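Local coordinates for Sca-family protein (Rickettsia rickettsii, PDB 4LQ8) that probably acts in cell adhesion as surface cell antigen 4, of which this chain is the N-terminal head domain, at residues A[310-315]-A[327-332]; A[277-282]-A[295-300]. One frame throughout, in Å; residues are numbered along the deposited sequence.

Overall arrangement
Following the chain from the N terminus, interaction 2 comes first. Segment 277-282 leaves strand 271-277 and leads into strand 282-285. The chain then turns back through strand 292-297, and the contact with 295-300 closes that loop. Strand 300-304 follows, and then helix 308-320. Interaction 1 closes the return from this helix to strand 329-332. The two contacts lie in series; they neither nest nor cross. Their centres are about 13 Å apart, and both reach the same mixed sheet. L282 joins them, because its backbone pairs with L328 and Q330 in the parallel pairing of strands 282-285 and 329-332. Together they pack helix 308-320 and connection 277-282 against strands of one sheet, two forming a hairpin.

Interaction 1 (A[310-315]-A[327-332]); sequences KYKEMM and DLSQAE
Y311 and K312 of helix 308-320 both reach D327, two residues before strand 329-332. The arrangement is a helix-loop-strand unit. The helix packs on the mixed sheet, and the strand runs parallel to strand 282-285 within it. The Y311 side chain extends from the helix with CG anti to the backbone N (chi1 179°). This sends the ring toward the loop, and its hydroxyl ends at the backbone of D327. Y311 OH donates to D327 O at 2.7 Å, in the carbonyl plane and on a lone pair. The D327 carboxylate stands almost upright to the ring, with the two planes 86° apart. Its OD1 lies at the ring edge, while OD2 comes to 3.6 Å from Y311 CE2. M315 lies over one ring face, with its CG 3.6 Å above the plane of Y311 and offset toward the rim. The M315 chain is bent, and its CE reaches D327 N at 3.5 Å. Y311 also touches I276 and L282, and its ring meets that of F284, so it sits between helix and sheet.

K312 crosses D327 at about a right angle. Its NZ forms a salt bridge with D327 OD2 at 3.1 Å. The lysine nitrogen is on the syn side, but 32° out of the carboxylate plane. The other carboxylate oxygen is held from within its own segment, by the first residue of the strand: S329 OG donates to the syn lone pair of D327 OD1, at 2.6 Å. Thus both oxygens are gripped, by different residues, which should limit rotation of the group. A water links the two donors. It accepts from K312 NZ and donates a hydrogen bond to S329 OG, with both bonds 2.9 Å long.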
loop_
_atom_site.group_PDB
_atom_site.type_symbol
_atom_site.label_atom_id
_atom_site.label_comp_id
_atom_site.label_asym_id
_atom_site.label_seq_id
_atom_site.Cartn_x
_atom_site.Cartn_y
_atom_site.Cartn_z
ATOM N N LYS A 310 0.313 12.586 1.060
ATOM C CA LYS A 310 1.024 11.713 2.000
ATOM C C LYS A 310 1.693 10.521 1.254
ATOM O O LYS A 310 2.856 10.204 1.504
ATOM C CB LYS A 310 0.077 11.224 3.115
ATOM C CG LYS A 310 0.738 10.293 4.142
ATOM C CD LYS A 310 1.919 10.927 4.866
ATOM C CE LYS A 310 1.503 12.097 5.746
ATOM N NZ LYS A 310 2.674 12.591 6.511
ATOM N N TYR A 311 0.965 9.920 0.316
ATOM C CA TYR A 311 1.463 8.800 -0.472
ATOM C C TYR A 311 2.725 9.191 -1.245
ATOM O O TYR A 311 3.706 8.453 -1.192
ATOM C CB TYR A 311 0.383 8.304 -1.433
ATOM C CG TYR A 311 0.851 7.149 -2.290
ATOM C CD1 TYR A 311 0.962 5.862 -1.762
ATOM C CD2 TYR A 311 1.172 7.335 -3.635
ATOM C CE1 TYR A 311 1.372 4.790 -2.553
ATOM C CE2 TYR A 311 1.570 6.263 -4.436
ATOM C CZ TYR A 311 1.677 4.997 -3.885
ATOM O OH TYR A 311 2.074 3.934 -4.646
ATOM N N LYS A 312 2.711 10.363 -1.929
ATOM C CA LYS A 312 3.883 10.877 -2.651
ATOM C C LYS A 312 5.071 11.143 -1.707
ATOM O O LYS A 312 6.194 10.814 -2.059
ATOM C CB LYS A 312 3.534 12.148 -3.472
ATOM C CG LYS A 312 2.441 11.926 -4.550
ATOM C CD LYS A 312 2.777 10.893 -5.654
ATOM C CE LYS A 312 1.556 10.518 -6.505
ATOM N NZ LYS A 312 1.923 9.790 -7.757
ATOM N N GLU A 313 4.833 11.708 -0.516
ATOM C CA GLU A 313 5.897 11.946 0.478
ATOM C C GLU A 313 6.513 10.612 0.947
ATOM O O GLU A 313 7.737 10.517 1.085
ATOM C CB GLU A 313 5.343 12.643 1.721
ATOM C CG GLU A 313 5.310 14.150 1.681
ATOM C CD GLU A 313 4.552 14.765 2.849
ATOM O OE1 GLU A 313 4.492 14.135 3.933
ATOM O OE2 GLU A 313 3.997 15.874 2.669
ATOM N N MET A 314 5.652 9.597 1.215
ATOM C CA MET A 314 6.084 8.262 1.654
ATOM C C MET A 314 6.815 7.564 0.530
ATOM O O MET A 314 7.869 6.992 0.773
ATOM C CB MET A 314 4.895 7.422 2.158
ATOM C CG MET A 314 4.294 7.967 3.427
ATOM S SD MET A 314 2.874 7.010 3.978
ATOM C CE MET A 314 3.707 5.784 5.033
ATOM N N MET A 315 6.298 7.645 -0.706
ATOM C CA MET A 315 6.969 7.053 -1.876
ATOM C C MET A 315 8.382 7.646 -2.026
ATOM O O MET A 315 9.346 6.889 -2.135
ATOM C CB MET A 315 6.144 7.232 -3.163
ATOM C CG MET A 315 5.082 6.148 -3.352
ATOM S SD MET A 315 5.682 4.410 -3.285
ATOM C CE MET A 315 6.760 4.394 -4.736
ATOM N N ASP A 327 5.408 3.128 -7.764
ATOM C CA ASP A 327 4.234 3.988 -7.630
ATOM C C ASP A 327 2.901 3.309 -8.040
ATOM O O ASP A 327 1.993 3.201 -7.195
ATOM C CB ASP A 327 4.442 5.342 -8.325
ATOM C CG ASP A 327 3.340 6.306 -7.995
ATOM O OD1 ASP A 327 2.198 6.041 -8.379
ATOM O OD2 ASP A 327 3.602 7.268 -7.265
ATOM N N LEU A 328 2.774 2.879 -9.286
ATOM C CA LEU A 328 1.564 2.183 -9.802
ATOM C C LEU A 328 0.221 2.820 -9.340
ATOM O O LEU A 328 -0.664 2.127 -8.830
ATOM C CB LEU A 328 1.605 0.661 -9.478
ATOM C CG LEU A 328 2.851 -0.141 -9.901
ATOM C CD1 LEU A 328 2.700 -1.619 -9.520
ATOM C CD2 LEU A 328 3.109 -0.012 -11.414
ATOM N N SER A 329 0.093 4.146 -9.493
ATOM C CA SER A 329 -1.105 4.859 -9.064
ATOM C C SER A 329 -1.607 5.861 -10.090
ATOM O O SER A 329 -0.856 6.287 -10.964
ATOM C CB SER A 329 -0.904 5.513 -7.697
ATOM O OG SER A 329 -0.218 6.742 -7.847
ATOM N N GLN A 330 -2.902 6.184 -10.031
ATOM C CA GLN A 330 -3.500 7.116 -10.985
ATOM C C GLN A 330 -4.554 7.970 -10.284
ATOM O O GLN A 330 -5.430 7.433 -9.603
ATOM C CB GLN A 330 -4.167 6.371 -12.183
ATOM C CG GLN A 330 -3.295 5.379 -12.981
ATOM C CD GLN A 330 -3.292 3.958 -12.428
ATOM O OE1 GLN A 330 -4.342 3.325 -12.241
ATOM N NE2 GLN A 330 -2.102 3.400 -12.210
ATOM N N ALA A 331 -4.493 9.287 -10.484
ATOM C CA ALA A 331 -5.515 10.198 -9.986
ATOM C C ALA A 331 -6.725 10.005 -10.912
ATOM O O ALA A 331 -6.564 9.831 -12.123
ATOM C CB ALA A 331 -5.032 11.628 -10.052
ATOM N N GLU A 332 -7.915 9.922 -10.326
ATOM C CA GLU A 332 -9.134 9.696 -11.096
ATOM C C GLU A 332 -10.111 10.804 -10.841
ATOM O O GLU A 332 -9.978 11.534 -9.864
ATOM C CB GLU A 332 -9.766 8.330 -10.739
ATOM C CG GLU A 332 -8.950 7.115 -11.148
ATOM C CD GLU A 332 -8.770 6.849 -12.636
ATOM O OE1 GLU A 332 -9.364 7.578 -13.461
ATOM O OE2 GLU A 332 -8.019 5.910 -12.981
HETATM O O HOH W 1 -0.546 9.283 -9.167
#

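Interaction 2 (A[277-282]-A[295-300]); sequences SSPKPL and IEHGGE
I295 packs against P279 and L282, near the end of strand 292-297. This strand forms a beta hairpin with strand 300-304, closed by a type I' turn from H297 to E300. The opposing segment, 277-282, joins two strands of the mixed sheet and has a cis peptide bond before P281. From I295 CB, which points toward that segment, the side chain divides. The CG2 branch meets L282 CD1 at 3.8 Å, and it also lies 4.0 Å from P281 O. I295 CG2 is also 4.0 Å from P279 CB. The other branch starts at CG1, which sits between the backbone N and the carbonyl carbon (chi1 53°). It carries I295 CD1 to 3.8 Å from P279 CG. I295 and the proline cross at about a right angle.

H297, two residues along the strand, adds its CD2 at 3.9 Å from P279 CB. Its NE2 is hydrogen-bonded to E145 of helix 135-155, so the ring joins the apolar patch to that helix. A water bridges the backbones, donating a hydrogen bond to P281 O at 3.0 Å and accepting from E296 N at 3.2 Å. No direct hydrogen bond crosses between the segments. The contact is therefore held by buried apolar packing, with the water as a polar link between the backbones.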
loop_
_atom_site.group_PDB
_atom_site.type_symbol
_atom_site.label_atom_id
_atom_site.label_comp_id
_atom_site.label_asym_id
_atom_site.label_seq_id
_atom_site.Cartn_x
_atom_site.Cartn_y
_atom_site.Cartn_z
ATOM N N SER A 277 3.183 -0.629 1.191
ATOM C CA SER A 277 2.483 -1.497 0.244
ATOM C C SER A 277 1.015 -1.171 0.262
ATOM O O SER A 277 0.508 -0.614 1.239
ATOM C CB SER A 277 2.712 -2.982 0.547
ATOM O OG SER A 277 1.782 -3.513 1.478
ATOM N N SER A 278 0.324 -1.591 -0.789
ATOM C CA SER A 278 -1.117 -1.463 -0.903
ATOM C C SER A 278 -1.592 -2.345 -2.036
ATOM O O SER A 278 -0.774 -2.725 -2.883
ATOM C CB SER A 278 -1.497 -0.005 -1.171
ATOM O OG SER A 278 -1.335 0.348 -2.533
ATOM N N PRO A 279 -2.916 -2.610 -2.144
ATOM C CA PRO A 279 -3.432 -3.226 -3.379
ATOM C C PRO A 279 -3.101 -2.308 -4.573
ATOM O O PRO A 279 -3.034 -1.078 -4.401
ATOM C CB PRO A 279 -4.957 -3.256 -3.165
ATOM C CG PRO A 279 -5.147 -3.034 -1.743
ATOM C CD PRO A 279 -4.024 -2.211 -1.254
ATOM N N LYS A 280 -2.884 -2.898 -5.761
ATOM C CA LYS A 280 -2.516 -2.161 -6.970
ATOM C C LYS A 280 -3.437 -2.505 -8.160
ATOM O O LYS A 280 -3.909 -3.632 -8.224
ATOM C CB LYS A 280 -1.020 -2.417 -7.363
ATOM C CG LYS A 280 0.021 -1.839 -6.388
ATOM C CD LYS A 280 -0.074 -0.307 -6.229
ATOM C CE LYS A 280 1.084 0.309 -5.479
ATOM N NZ LYS A 280 0.959 0.146 -4.009
ATOM N N PRO A 281 -3.655 -1.591 -9.137
ATOM C CA PRO A 281 -3.189 -0.187 -9.165
ATOM C C PRO A 281 -3.948 0.632 -8.098
ATOM O O PRO A 281 -5.109 0.356 -7.801
ATOM C CB PRO A 281 -3.529 0.257 -10.604
ATOM C CG PRO A 281 -4.748 -0.536 -10.943
ATOM C CD PRO A 281 -4.522 -1.890 -10.299
ATOM N N LEU A 282 -3.277 1.595 -7.503
ATOM C CA LEU A 282 -3.891 2.468 -6.502
ATOM C C LEU A 282 -4.547 3.683 -7.203
ATOM O O LEU A 282 -3.947 4.261 -8.102
ATOM C CB LEU A 282 -2.797 2.938 -5.517
ATOM C CG LEU A 282 -3.249 3.661 -4.254
ATOM C CD1 LEU A 282 -4.160 2.773 -3.395
ATOM C CD2 LEU A 282 -2.060 4.076 -3.433
ATOM N N ILE A 295 -9.465 1.949 -4.030
ATOM C CA ILE A 295 -9.283 0.764 -4.856
ATOM C C ILE A 295 -10.646 0.139 -5.112
ATOM O O ILE A 295 -11.571 0.267 -4.306
ATOM C CB ILE A 295 -8.323 -0.301 -4.191
ATOM C CG1 ILE A 295 -8.788 -0.658 -2.770
ATOM C CG2 ILE A 295 -6.852 0.172 -4.172
ATOM C CD1 ILE A 295 -8.749 -1.980 -2.457
ATOM N N GLU A 296 -10.734 -0.581 -6.205
ATOM C CA GLU A 296 -11.855 -1.426 -6.549
ATOM C C GLU A 296 -11.262 -2.799 -6.251
ATOM O O GLU A 296 -10.126 -3.033 -6.630
ATOM C CB GLU A 296 -12.201 -1.269 -8.027
ATOM C CG GLU A 296 -13.617 -1.716 -8.322
ATOM C CD GLU A 296 -14.028 -1.556 -9.768
ATOM O OE1 GLU A 296 -13.455 -0.692 -10.477
ATOM O OE2 GLU A 296 -14.944 -2.295 -10.190
ATOM N N HIS A 297 -11.942 -3.636 -5.464
ATOM C CA HIS A 297 -11.440 -4.936 -5.033
ATOM C C HIS A 297 -12.630 -5.853 -4.855
ATOM O O HIS A 297 -13.558 -5.521 -4.099
ATOM C CB HIS A 297 -10.677 -4.783 -3.695
ATOM C CG HIS A 297 -9.434 -5.632 -3.623
ATOM N ND1 HIS A 297 -9.482 -6.964 -3.208
ATOM C CD2 HIS A 297 -8.159 -5.323 -3.967
ATOM C CE1 HIS A 297 -8.240 -7.408 -3.289
ATOM N NE2 HIS A 297 -7.405 -6.458 -3.738
ATOM N N GLY A 298 -12.626 -6.976 -5.569
ATOM C CA GLY A 298 -13.741 -7.922 -5.564
ATOM C C GLY A 298 -15.054 -7.281 -5.998
ATOM O O GLY A 298 -16.113 -7.606 -5.465
ATOM N N GLY A 299 -14.972 -6.316 -6.910
ATOM C CA GLY A 299 -16.140 -5.583 -7.395
ATOM C C GLY A 299 -16.680 -4.506 -6.460
ATOM O O GLY A 299 -17.713 -3.905 -6.762
ATOM N N GLU A 300 -15.989 -4.230 -5.324
ATOM C CA GLU A 300 -16.415 -3.207 -4.360
ATOM C C GLU A 300 -15.366 -2.112 -4.263
ATOM O O GLU A 300 -14.190 -2.350 -4.521
ATOM C CB GLU A 300 -16.661 -3.816 -2.965
ATOM C CG GLU A 300 -17.786 -4.841 -2.889
ATOM C CD GLU A 300 -19.186 -4.273 -3.022
ATOM O OE1 GLU A 300 -19.701 -3.734 -2.018
ATOM O OE2 GLU A 300 -19.765 -4.362 -4.129
HETATM O O HOH W 2 -7.991 -0.456 -7.830
#